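Local coordinates for protein NDP-N-acetyl-D-galactosaminuronic acid dehydrogenase (Methanosarcina mazei Go1, PDB 3G79) that probably catalyses the NAD-dependent oxidation of UDP-N-acetylmannosamine to UDP-N-acetylmannosaminuronate, as a member of the UDP-glucose/GDP-mannose dehydrogenase family, at residues 43-48 with 89-94; 35-40 with 212-217; 434-439 with 459-464; 418-423 with 444-449. All coordinates share one frame; numbering follows the deposited sequence.

Interaction 1. Residues 43-48 with 89-94; sequences FEKVLG and KFECTP
Phe43 enters the contact through its backbone: its carbonyl O lies 3.1 Å from Lys89 NZ in a weak hydrogen bond. The stronger partner of this ammonium is Ala40 O, and Ala38 O is a further weak acceptor. At Glu44 the lysine chain runs past the backbone, Lys89 CG passing 3.4 Å from Glu44 O, and a bend at chi3 (89°) brings its end to the three carbonyls. A leucine in place of Lys89 would probably deprive the carbonyls of Phe43 and Ala40 of a shared donor and leave the turn between helix 30-39 and strand 45-49 less firmly held. Lys45 reaches across to Glu91, but NZ stays 3.8 Å from OE2, a long salt bridge; the carboxylate also has a weak ion pair with Arg98. From Val46 onward the strands pair in parallel, their axes 25° apart. Val46 N binds Lys89 O at 2.8 Å and Val46 O takes Glu91 N at a longer 3.3 Å, while Val46 CG1 meets Phe90 CD1 at 4.1 Å. Leu47 runs alongside Glu91 on the face opposite Val46 and Phe90. Gly48 N binds Glu91 O at 2.9 Å, and Gly48 O receives Thr93 N; a CB on Gly48 would press against Phe90 CE1, which the glycine avoids. The pair forms the edge of the Rossmann-type sheet of the NAD-binding domain. Chemically, four backbone bonds, one of them long and bent, and an apolar Val46-Phe90 face carry the strand pairing, whereas Lys89 adds a polar tie to the C-terminal end of helix 30-39.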
loop_
_atom_site.group_PDB
_atom_site.type_symbol
_atom_site.label_atom_id
_atom_site.label_comp_id
_atom_site.label_asym_id
_atom_site.label_seq_id
_atom_site.Cartn_x
_atom_site.Cartn_y
_atom_site.Cartn_z
ATOM N N PHE A 43 -15.273 30.157 22.804
ATOM C CA PHE A 43 -15.625 29.373 24.023
ATOM C C PHE A 43 -15.445 30.264 25.257
ATOM O O PHE A 43 -14.654 31.199 25.218
ATOM C CB PHE A 43 -14.835 28.061 24.107
ATOM C CG PHE A 43 -15.110 27.099 22.947
ATOM C CD1 PHE A 43 -16.394 26.848 22.535
ATOM C CD2 PHE A 43 -14.064 26.461 22.287
ATOM C CE1 PHE A 43 -16.645 25.983 21.497
ATOM C CE2 PHE A 43 -14.296 25.582 21.206
ATOM C CZ PHE A 43 -15.595 25.357 20.820
ATOM N N GLU A 44 -16.197 30.025 26.326
ATOM C CA GLU A 44 -16.154 30.958 27.470
ATOM C C GLU A 44 -15.274 30.454 28.607
ATOM O O GLU A 44 -14.501 31.215 29.192
ATOM C CB GLU A 44 -17.560 31.288 28.018
ATOM C CG GLU A 44 -18.371 32.302 27.194
ATOM C CD GLU A 44 -19.860 32.417 27.612
ATOM O OE1 GLU A 44 -20.595 33.173 26.932
ATOM O OE2 GLU A 44 -20.296 31.770 28.603
ATOM N N LYS A 45 -15.420 29.172 28.928
ATOM C CA LYS A 45 -14.852 28.609 30.139
ATOM C C LYS A 45 -14.834 27.112 30.027
ATOM O O LYS A 45 -15.853 26.482 29.696
ATOM C CB LYS A 45 -15.639 29.024 31.398
ATOM C CG LYS A 45 -15.157 28.298 32.677
ATOM C CD LYS A 45 -15.498 29.050 33.980
ATOM C CE LYS A 45 -14.320 29.873 34.509
ATOM N NZ LYS A 45 -13.189 28.976 34.875
ATOM N N VAL A 46 -13.658 26.558 30.303
ATOM C CA VAL A 46 -13.426 25.132 30.296
ATOM C C VAL A 46 -13.123 24.686 31.719
ATOM O O VAL A 46 -12.416 25.364 32.453
ATOM C CB VAL A 46 -12.245 24.782 29.354
ATOM C CG1 VAL A 46 -11.862 23.287 29.430
ATOM C CG2 VAL A 46 -12.543 25.260 27.886
ATOM N N LEU A 47 -13.670 23.543 32.096
ATOM C CA LEU A 47 -13.359 22.904 33.351
ATOM C C LEU A 47 -12.558 21.680 33.042
ATOM O O LEU A 47 -12.902 20.923 32.128
ATOM C CB LEU A 47 -14.646 22.494 34.062
ATOM C CG LEU A 47 -15.623 23.603 34.489
ATOM C CD1 LEU A 47 -16.885 22.995 35.015
ATOM C CD2 LEU A 47 -15.047 24.560 35.538
ATOM N N GLY A 48 -11.469 21.492 33.780
ATOM C CA GLY A 48 -10.715 20.255 33.755
ATOM C C GLY A 48 -10.961 19.485 35.056
ATOM O O GLY A 48 -10.894 20.043 36.186
ATOM N N LYS A 89 -10.423 31.627 31.856
ATOM C CA LYS A 89 -11.158 30.731 30.942
ATOM C C LYS A 89 -10.933 29.223 31.227
ATOM O O LYS A 89 -11.488 28.328 30.540
ATOM C CB LYS A 89 -10.793 31.031 29.476
ATOM C CG LYS A 89 -11.292 32.380 28.995
ATOM C CD LYS A 89 -10.991 32.568 27.565
ATOM C CE LYS A 89 -12.111 32.025 26.713
ATOM N NZ LYS A 89 -11.702 32.015 25.275
ATOM N N PHE A 90 -10.090 28.948 32.207
ATOM C CA PHE A 90 -9.797 27.583 32.558
ATOM C C PHE A 90 -9.603 27.435 34.062
ATOM O O PHE A 90 -9.040 28.306 34.717
ATOM C CB PHE A 90 -8.574 27.093 31.803
ATOM C CG PHE A 90 -8.108 25.741 32.234
ATOM C CD1 PHE A 90 -8.796 24.591 31.857
ATOM C CD2 PHE A 90 -6.990 25.602 33.047
ATOM C CE1 PHE A 90 -8.380 23.349 32.259
ATOM C CE2 PHE A 90 -6.563 24.321 33.440
ATOM C CZ PHE A 90 -7.271 23.212 33.042
ATOM N N GLU A 91 -10.088 26.319 34.584
ATOM C CA GLU A 91 -10.023 26.013 36.001
ATOM C C GLU A 91 -10.056 24.504 36.135
ATOM O O GLU A 91 -10.795 23.833 35.413
ATOM C CB GLU A 91 -11.226 26.609 36.729
ATOM C CG GLU A 91 -11.210 26.378 38.231
ATOM C CD GLU A 91 -12.555 26.651 38.888
ATOM O OE1 GLU A 91 -12.711 26.298 40.095
ATOM O OE2 GLU A 91 -13.448 27.202 38.187
ATOM N N CYS A 92 -9.237 23.985 37.042
ATOM C CA CYS A 92 -9.232 22.575 37.382
ATOM C C CYS A 92 -9.995 22.389 38.696
ATOM O O CYS A 92 -9.791 23.127 39.668
ATOM C CB CYS A 92 -7.789 22.087 37.504
ATOM S SG CYS A 92 -7.524 20.300 37.575
ATOM N N THR A 93 -10.906 21.425 38.700
ATOM C CA THR A 93 -11.739 21.131 39.867
ATOM C C THR A 93 -11.930 19.625 40.061
ATOM O O THR A 93 -11.982 18.878 39.075
ATOM C CB THR A 93 -13.101 21.857 39.808
ATOM O OG1 THR A 93 -13.807 21.716 41.059
ATOM C CG2 THR A 93 -13.970 21.334 38.641
ATOM N N PRO A 94 -11.956 19.178 41.349
ATOM C CA PRO A 94 -12.227 17.792 41.835
ATOM C C PRO A 94 -13.731 17.482 41.864
ATOM O O PRO A 94 -14.163 16.358 42.166
ATOM C CB PRO A 94 -11.676 17.836 43.266
ATOM C CG PRO A 94 -11.921 19.309 43.693
ATOM C CD PRO A 94 -11.498 20.056 42.460
#

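Interaction 2. Residues 35-40 with 212-217; sequences VLFADA and ELYSPV
Ala40 and Pro216 touch where the two backbones draw nearest, the CA atoms of Ala40 and Val217 being 6.2 Å apart, near the C-terminal end of helix 30-39 and in the 212-217 segment. The backbones make no hydrogen bond to each other, and side chains carry the contact. Phe37 is the central group: with CG anti to its own carbonyl carbon (chi1 -74°), the ring reaches the 212-217 segment and meets three residues there. Its closest approach is to the backbone, Phe37 CE1 lying 3.4 Å from Leu213 O. Leu213 CD1 lies over one ring face, 3.9 Å from Phe37 CE1, the leucine set nearly perpendicular to the phenylalanine side chain. Tyr214 CE1 comes up at the ring edge, near its plane, 3.5 Å from Phe37 CZ. The two rings are inclined by 52° with centroids 5.6 Å apart, an oblique pairing that fits neither a stack nor a T-shaped arrangement. Val217 CG1 completes the group, 3.7 Å from Phe37 CD1, and also comes within 3.9 Å of Leu36 O. Ala40 CB and Pro216 CB close the end of the contact at 4.2 Å. The polar end of Tyr214 is bound outside this cluster, its OH to Glu146. Phe37 and Leu213 both pack on Ile21 of strand 20-24, which places the two segments on the same side of the Rossmann-type sheet; Leu213 and Tyr214 also meet Val144 of strand 142-145, and Leu36 also packs on Leu80 of helix 77-86.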
loop_
_atom_site.group_PDB
_atom_site.type_symbol
_atom_site.label_atom_id
_atom_site.label_comp_id
_atom_site.label_asym_id
_atom_site.label_seq_id
_atom_site.Cartn_x
_atom_site.Cartn_y
_atom_site.Cartn_z
ATOM N N VAL A 35 -6.931 23.088 27.240
ATOM C CA VAL A 35 -6.357 24.405 27.370
ATOM C C VAL A 35 -6.389 25.103 26.008
ATOM O O VAL A 35 -6.462 26.336 25.930
ATOM C CB VAL A 35 -4.993 24.249 28.075
ATOM C CG1 VAL A 35 -3.933 25.069 27.473
ATOM C CG2 VAL A 35 -5.155 24.442 29.600
ATOM N N LEU A 36 -6.428 24.296 24.941
ATOM C CA LEU A 36 -6.650 24.802 23.606
ATOM C C LEU A 36 -8.102 25.290 23.459
ATOM O O LEU A 36 -8.341 26.394 22.936
ATOM C CB LEU A 36 -6.339 23.705 22.587
ATOM C CG LEU A 36 -5.061 23.653 21.743
ATOM C CD1 LEU A 36 -4.060 24.715 22.083
ATOM C CD2 LEU A 36 -4.428 22.288 21.847
ATOM N N PHE A 37 -9.056 24.489 23.946
ATOM C CA PHE A 37 -10.460 24.895 23.974
ATOM C C PHE A 37 -10.604 26.237 24.697
ATOM O O PHE A 37 -11.286 27.126 24.205
ATOM C CB PHE A 37 -11.322 23.889 24.743
ATOM C CG PHE A 37 -11.588 22.588 24.028
ATOM C CD1 PHE A 37 -11.925 22.558 22.668
ATOM C CD2 PHE A 37 -11.579 21.383 24.756
ATOM C CE1 PHE A 37 -12.196 21.330 22.032
ATOM C CE2 PHE A 37 -11.860 20.161 24.144
ATOM C CZ PHE A 37 -12.151 20.127 22.768
ATOM N N ALA A 38 -9.957 26.387 25.857
ATOM C CA ALA A 38 -10.164 27.581 26.660
ATOM C C ALA A 38 -9.564 28.845 25.986
ATOM O O ALA A 38 -10.054 29.957 26.173
ATOM C CB ALA A 38 -9.650 27.379 28.124
ATOM N N ASP A 39 -8.533 28.657 25.163
ATOM C CA ASP A 39 -7.924 29.780 24.431
ATOM C C ASP A 39 -8.755 30.202 23.212
ATOM O O ASP A 39 -8.577 31.283 22.698
ATOM C CB ASP A 39 -6.484 29.435 23.978
ATOM C CG ASP A 39 -5.731 30.656 23.470
ATOM O OD1 ASP A 39 -5.099 30.562 22.375
ATOM O OD2 ASP A 39 -5.805 31.723 24.158
ATOM N N ALA A 40 -9.647 29.336 22.734
ATOM C CA ALA A 40 -10.406 29.673 21.565
ATOM C C ALA A 40 -11.380 30.765 21.953
ATOM O O ALA A 40 -12.211 30.554 22.816
ATOM C CB ALA A 40 -11.127 28.443 21.026
ATOM N N GLU A 212 -18.543 21.377 15.690
ATOM C CA GLU A 212 -18.552 22.698 16.320
ATOM C C GLU A 212 -17.587 22.802 17.506
ATOM O O GLU A 212 -17.035 23.889 17.789
ATOM C CB GLU A 212 -19.960 23.052 16.787
ATOM C CG GLU A 212 -21.040 22.880 15.721
ATOM C CD GLU A 212 -22.453 23.134 16.249
ATOM O OE1 GLU A 212 -22.619 23.615 17.401
ATOM O OE2 GLU A 212 -23.411 22.823 15.502
ATOM N N LEU A 213 -17.389 21.675 18.193
ATOM C CA LEU A 213 -16.539 21.646 19.362
ATOM C C LEU A 213 -15.108 21.719 18.895
ATOM O O LEU A 213 -14.289 22.351 19.524
ATOM C CB LEU A 213 -16.784 20.365 20.172
ATOM C CG LEU A 213 -15.963 20.166 21.419
ATOM C CD1 LEU A 213 -16.128 21.361 22.362
ATOM C CD2 LEU A 213 -16.299 18.823 22.121
ATOM N N TYR A 214 -14.814 21.091 17.761
ATOM C CA TYR A 214 -13.407 21.005 17.312
ATOM C C TYR A 214 -12.913 21.974 16.224
ATOM O O TYR A 214 -11.716 22.153 16.095
ATOM C CB TYR A 214 -13.030 19.553 16.947
ATOM C CG TYR A 214 -13.052 18.634 18.155
ATOM C CD1 TYR A 214 -11.972 18.603 19.062
ATOM C CD2 TYR A 214 -14.136 17.811 18.407
ATOM C CE1 TYR A 214 -11.992 17.778 20.183
ATOM C CE2 TYR A 214 -14.148 16.982 19.530
ATOM C CZ TYR A 214 -13.077 16.971 20.409
ATOM O OH TYR A 214 -13.118 16.157 21.552
ATOM N N SER A 215 -13.796 22.565 15.439
ATOM C CA SER A 215 -13.361 23.499 14.397
ATOM C C SER A 215 -12.554 24.676 14.964
ATOM O O SER A 215 -11.540 25.035 14.375
ATOM C CB SER A 215 -14.537 24.003 13.535
ATOM O OG SER A 215 -14.859 23.057 12.517
ATOM N N PRO A 216 -12.963 25.256 16.119
ATOM C CA PRO A 216 -12.240 26.462 16.528
ATOM C C PRO A 216 -10.790 26.300 17.007
ATOM O O PRO A 216 -10.056 27.276 17.023
ATOM C CB PRO A 216 -13.118 27.055 17.629
ATOM C CG PRO A 216 -14.457 26.546 17.339
ATOM C CD PRO A 216 -14.256 25.153 16.801
ATOM N N VAL A 217 -10.354 25.119 17.396
ATOM C CA VAL A 217 -8.941 24.982 17.782
ATOM C C VAL A 217 -8.065 24.582 16.593
ATOM O O VAL A 217 -6.837 24.656 16.649
ATOM C CB VAL A 217 -8.753 23.967 18.951
ATOM C CG1 VAL A 217 -9.828 24.187 20.043
ATOM C CG2 VAL A 217 -8.792 22.529 18.447
#

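Interaction 3. Residues 434-439 with 459-464; sequences WAKKVS and IGKGFV
Lys436 leaves helix 432-439 with CG anti to its backbone N, then bends at chi2 (-93°) and again at chi4, which brings NZ to Lys461 O; Phe463, with CG anti to its own carbonyl carbon (chi1 -84°), brings its ring up against the same helix. The receiving loop is a Schellman motif ending helix 455-459: Gly462, at a positive phi of 96°, is its C-prime residue, with Phe463 N bonded to Phe458 O and Gly462 N to Ile459 O. The Lys436 NZ to Lys461 O hydrogen bond is 3.0 Å, the donor lying well tilted from the carbonyl plane, and NZ has a second, weak acceptor in Ala442 O. Cutting Lys436 back to alanine is likely to leave Lys461 O without this donor and take away the methylenes beyond CB, including CG beside Phe463 CE1. The lysine and the ring run antiparallel alongside each other, Lys436 CB lying 3.9 Å from Phe463 CE1. Lys461 also crosses to the helix, its CG 4.3 Å from Lys436 CG, but its own ammonium pairs with Asp433 in a salt bridge. That carboxylate probably eases the proximity of the lysines, Lys461 NZ lying 6.2 Å from Lys436 NZ. Gly462 is required by its backbone angles, and a CB there would in addition crowd Lys436 NZ. Away from the ammonium the contact is apolar, and Phe463 also packs on Ile418 and Ile446 of the UDP-binding domain sheet. At the ring edge, near its plane, Ala435 CB sits 3.9 Å from Phe463 CZ.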
loop_
_atom_site.group_PDB
_atom_site.type_symbol
_atom_site.label_atom_id
_atom_site.label_comp_id
_atom_site.label_asym_id
_atom_site.label_seq_id
_atom_site.Cartn_x
_atom_site.Cartn_y
_atom_site.Cartn_z
ATOM N N TRP A 434 36.996 -3.382 13.327
ATOM C CA TRP A 434 36.782 -3.317 14.749
ATOM C C TRP A 434 35.985 -4.521 15.220
ATOM O O TRP A 434 36.382 -5.201 16.163
ATOM C CB TRP A 434 36.068 -2.018 15.103
ATOM C CG TRP A 434 35.996 -1.775 16.538
ATOM C CD1 TRP A 434 36.916 -1.117 17.302
ATOM C CD2 TRP A 434 34.944 -2.173 17.425
ATOM N NE1 TRP A 434 36.497 -1.078 18.620
ATOM C CE2 TRP A 434 35.293 -1.724 18.720
ATOM C CE3 TRP A 434 33.743 -2.862 17.254
ATOM C CZ2 TRP A 434 34.479 -1.942 19.838
ATOM C CZ3 TRP A 434 32.938 -3.076 18.364
ATOM C CH2 TRP A 434 33.310 -2.615 19.639
ATOM N N ALA A 435 34.879 -4.793 14.549
ATOM C CA ALA A 435 34.031 -5.934 14.907
ATOM C C ALA A 435 34.789 -7.228 14.695
ATOM O O ALA A 435 34.642 -8.174 15.472
ATOM C CB ALA A 435 32.728 -5.930 14.107
ATOM N N LYS A 436 35.610 -7.264 13.652
ATOM C CA LYS A 436 36.428 -8.430 13.382
ATOM C C LYS A 436 37.390 -8.679 14.527
ATOM O O LYS A 436 37.552 -9.811 14.962
ATOM C CB LYS A 436 37.221 -8.259 12.093
ATOM C CG LYS A 436 37.522 -9.570 11.360
ATOM C CD LYS A 436 38.847 -10.155 11.750
ATOM C CE LYS A 436 39.087 -11.514 11.063
ATOM N NZ LYS A 436 39.224 -11.379 9.576
ATOM N N LYS A 437 38.037 -7.628 15.009
ATOM C CA LYS A 437 39.043 -7.841 16.039
ATOM C C LYS A 437 38.417 -8.054 17.409
ATOM O O LYS A 437 38.854 -8.919 18.153
ATOM C CB LYS A 437 40.183 -6.794 16.009
ATOM C CG LYS A 437 39.923 -5.402 16.604
ATOM C CD LYS A 437 40.641 -4.277 15.785
ATOM C CE LYS A 437 41.993 -4.738 15.166
ATOM N NZ LYS A 437 42.202 -4.249 13.757
ATOM N N VAL A 438 37.371 -7.310 17.729
ATOM C CA VAL A 438 36.721 -7.509 19.001
ATOM C C VAL A 438 36.053 -8.881 19.056
ATOM O O VAL A 438 36.239 -9.618 20.013
ATOM C CB VAL A 438 35.755 -6.406 19.269
ATOM C CG1 VAL A 438 35.017 -6.693 20.539
ATOM C CG2 VAL A 438 36.519 -5.101 19.408
ATOM N N SER A 439 35.306 -9.252 18.019
ATOM C CA SER A 439 34.757 -10.600 17.969
ATOM C C SER A 439 35.912 -11.606 18.028
ATOM O O SER A 439 35.762 -12.716 18.554
ATOM C CB SER A 439 33.896 -10.827 16.706
ATOM O OG SER A 439 34.680 -11.075 15.539
ATOM N N ILE A 459 32.430 -8.380 3.965
ATOM C CA ILE A 459 32.821 -9.559 3.200
ATOM C C ILE A 459 34.343 -9.543 2.904
ATOM O O ILE A 459 35.043 -10.539 3.101
ATOM C CB ILE A 459 32.002 -9.651 1.891
ATOM C CG1 ILE A 459 30.531 -9.985 2.164
ATOM C CG2 ILE A 459 32.569 -10.653 0.975
ATOM C CD1 ILE A 459 29.638 -9.850 0.922
ATOM N N GLY A 460 34.853 -8.394 2.467
ATOM C CA GLY A 460 36.274 -8.276 2.099
ATOM C C GLY A 460 37.232 -8.465 3.260
ATOM O O GLY A 460 38.440 -8.604 3.076
ATOM N N LYS A 461 36.663 -8.471 4.458
ATOM C CA LYS A 461 37.400 -8.470 5.712
ATOM C C LYS A 461 37.207 -9.827 6.410
ATOM O O LYS A 461 37.460 -9.957 7.619
ATOM C CB LYS A 461 36.874 -7.315 6.575
ATOM C CG LYS A 461 37.623 -7.019 7.856
ATOM C CD LYS A 461 38.862 -6.127 7.650
ATOM C CE LYS A 461 39.831 -6.292 8.851
ATOM N NZ LYS A 461 41.138 -5.524 8.766
ATOM N N GLY A 462 36.717 -10.811 5.646
ATOM C CA GLY A 462 36.579 -12.181 6.121
ATOM C C GLY A 462 35.224 -12.622 6.671
ATOM O O GLY A 462 35.017 -13.831 6.933
ATOM N N PHE A 463 34.295 -11.677 6.853
ATOM C CA PHE A 463 33.012 -11.993 7.494
ATOM C C PHE A 463 32.172 -12.905 6.662
ATOM O O PHE A 463 32.384 -13.007 5.448
ATOM C CB PHE A 463 32.184 -10.747 7.684
ATOM C CG PHE A 463 32.509 -9.999 8.886
ATOM C CD1 PHE A 463 33.563 -9.101 8.890
ATOM C CD2 PHE A 463 31.748 -10.144 10.028
ATOM C CE1 PHE A 463 33.861 -8.340 10.058
ATOM C CE2 PHE A 463 32.028 -9.400 11.187
ATOM C CZ PHE A 463 33.066 -8.495 11.199
ATOM N N VAL A 464 31.202 -13.536 7.314
ATOM C CA VAL A 464 30.155 -14.204 6.593
ATOM C C VAL A 464 28.880 -13.407 6.804
ATOM O O VAL A 464 28.438 -13.245 7.961
ATOM C CB VAL A 464 29.916 -15.610 7.108
ATOM C CG1 VAL A 464 28.808 -16.283 6.260
ATOM C CG2 VAL A 464 31.212 -16.427 7.099
#

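Interaction 4. Residues 418-423 with 444-449; sequences IVVLAG and PVIIDG
Ile418 and Ile446 form the apolar centre, their side chains crossing on one face of the sheet with Ile446 CD1 over Ile418 CG2, modelled so close that the exact spacing is doubtful. Ile446 CG1 stands anti to its backbone N (chi1 -179°), which sets it 3.5 Å from Ile418 O; chi2, at an unstaggered 105°, then swings CD1 over Ile418 in that doubtful position, where it also meets Val420 CG2 at 4.1 Å. On the reverse face Val419 and Ile447 are neighbours, Val419 CG2 to Ile447 CB 4.2 Å. Backbone hydrogen bonds of a parallel pair, with axes only 9° apart, join the strands: Val420 N binds Ile447 O at 2.7 Å, and Gly449 N reaches Val420 O at 2.8 Å. A CB on Gly449 would collide with that carbonyl, so glycine suits the strand end. At the polar edge, Asp448 OD1 rests 3.6 Å from Val420 CB while accepting a bond from Arg450 N; OD2 binds Ile453 N. The carboxylate thus fixes the turn after the strand. In this parallel sheet of the UDP-binding domain, strand 417-420 is flanked on its other side by strand 355-359, and strand 464-467 lies beside 445-448, opposite 417-420; Ala435 of helix 432-439 covers Ile418, and helix 321-345 packs on Ile447.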
loop_
_atom_site.group_PDB
_atom_site.type_symbol
_atom_site.label_atom_id
_atom_site.label_comp_id
_atom_site.label_asym_id
_atom_site.label_seq_id
_atom_site.Cartn_x
_atom_site.Cartn_y
_atom_site.Cartn_z
ATOM N N ILE A 418 27.318 -11.586 14.825
ATOM C CA ILE A 418 26.896 -10.233 15.110
ATOM C C ILE A 418 25.599 -9.972 14.329
ATOM O O ILE A 418 25.567 -10.052 13.082
ATOM C CB ILE A 418 27.984 -9.188 14.768
ATOM C CG1 ILE A 418 29.211 -9.365 15.635
ATOM C CG2 ILE A 418 27.466 -7.755 14.960
ATOM C CD1 ILE A 418 30.467 -8.994 14.927
ATOM N N VAL A 419 24.542 -9.659 15.076
ATOM C CA VAL A 419 23.181 -9.640 14.556
ATOM C C VAL A 419 22.489 -8.284 14.818
ATOM O O VAL A 419 22.357 -7.844 15.956
ATOM C CB VAL A 419 22.385 -10.797 15.144
ATOM C CG1 VAL A 419 21.030 -10.881 14.508
ATOM C CG2 VAL A 419 23.148 -12.115 14.903
ATOM N N VAL A 420 22.085 -7.613 13.748
ATOM C CA VAL A 420 21.668 -6.214 13.858
ATOM C C VAL A 420 20.132 -6.162 13.771
ATOM O O VAL A 420 19.567 -6.628 12.781
ATOM C CB VAL A 420 22.357 -5.346 12.749
ATOM C CG1 VAL A 420 21.906 -3.922 12.834
ATOM C CG2 VAL A 420 23.898 -5.390 12.868
ATOM N N LEU A 421 19.465 -5.641 14.814
ATOM C CA LEU A 421 17.983 -5.683 14.855
ATOM C C LEU A 421 17.290 -4.321 14.964
ATOM O O LEU A 421 16.080 -4.205 14.704
ATOM C CB LEU A 421 17.450 -6.655 15.925
ATOM C CG LEU A 421 17.966 -8.093 15.779
ATOM C CD1 LEU A 421 19.282 -8.242 16.508
ATOM C CD2 LEU A 421 16.977 -9.101 16.309
ATOM N N ALA A 422 18.062 -3.303 15.352
ATOM C CA ALA A 422 17.588 -1.930 15.351
ATOM C C ALA A 422 18.490 -1.180 14.420
ATOM O O ALA A 422 19.680 -1.455 14.368
ATOM C CB ALA A 422 17.684 -1.358 16.708
ATOM N N GLY A 423 17.954 -0.237 13.666
ATOM C CA GLY A 423 18.800 0.607 12.831
ATOM C C GLY A 423 19.518 1.777 13.516
ATOM O O GLY A 423 19.837 2.768 12.847
ATOM N N PRO A 444 34.157 -14.172 11.362
ATOM C CA PRO A 444 32.988 -13.819 12.127
ATOM C C PRO A 444 31.806 -13.590 11.224
ATOM O O PRO A 444 31.946 -13.236 10.037
ATOM C CB PRO A 444 33.378 -12.531 12.841
ATOM C CG PRO A 444 34.490 -11.975 12.110
ATOM C CD PRO A 444 35.040 -13.012 11.165
ATOM N N VAL A 445 30.647 -13.821 11.826
ATOM C CA VAL A 445 29.378 -13.840 11.167
ATOM C C VAL A 445 28.663 -12.553 11.557
ATOM O O VAL A 445 28.581 -12.244 12.751
ATOM C CB VAL A 445 28.626 -15.085 11.642
ATOM C CG1 VAL A 445 27.117 -14.862 11.636
ATOM C CG2 VAL A 445 29.037 -16.344 10.793
ATOM N N ILE A 446 28.210 -11.786 10.552
ATOM C CA ILE A 446 27.319 -10.628 10.744
ATOM C C ILE A 446 26.008 -10.846 9.982
ATOM O O ILE A 446 26.036 -11.145 8.808
ATOM C CB ILE A 446 28.006 -9.246 10.350
ATOM C CG1 ILE A 446 27.082 -8.054 10.587
ATOM C CG2 ILE A 446 28.409 -9.187 8.901
ATOM C CD1 ILE A 446 27.431 -7.262 11.777
ATOM N N ILE A 447 24.875 -10.686 10.672
ATOM C CA ILE A 447 23.498 -10.783 10.097
ATOM C C ILE A 447 22.734 -9.455 10.319
ATOM O O ILE A 447 22.551 -9.024 11.468
ATOM C CB ILE A 447 22.687 -11.938 10.770
ATOM C CG1 ILE A 447 23.098 -13.324 10.258
ATOM C CG2 ILE A 447 21.260 -11.879 10.342
ATOM C CD1 ILE A 447 24.391 -13.812 10.638
ATOM N N ASP A 448 22.308 -8.820 9.231
ATOM C CA ASP A 448 21.697 -7.466 9.233
ATOM C C ASP A 448 20.197 -7.459 9.008
ATOM O O ASP A 448 19.717 -7.833 7.941
ATOM C CB ASP A 448 22.320 -6.586 8.129
ATOM C CG ASP A 448 21.952 -5.089 8.266
ATOM O OD1 ASP A 448 21.486 -4.678 9.344
ATOM O OD2 ASP A 448 22.151 -4.311 7.306
ATOM N N GLY A 449 19.453 -6.995 10.003
ATOM C CA GLY A 449 17.997 -6.956 9.925
ATOM C C GLY A 449 17.462 -5.595 9.522
ATOM O O GLY A 449 16.261 -5.438 9.210
#

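How the interactions relate
The four contacts fall into two pairs at the two ends of the chain. Interactions 1 and 2 lie in the NAD-binding half with centres 12 Å apart, and meet at helix 30-39: Val46 CG2 of interaction 1 is 3.5 Å from Ala38 N of interaction 2. Interactions 3 and 4 sit in the UDP-binding half, also 12 Å apart, and alternate along the chain; Val464 N lies 2.8 Å from Pro444 O, a probable hydrogen bond that adds strand 464-467 to the sheet. Between the pairs, the centres of interactions 2 and 4 are about 49 Å apart, consistent with separate nucleotide-binding domains joined by a central helical region.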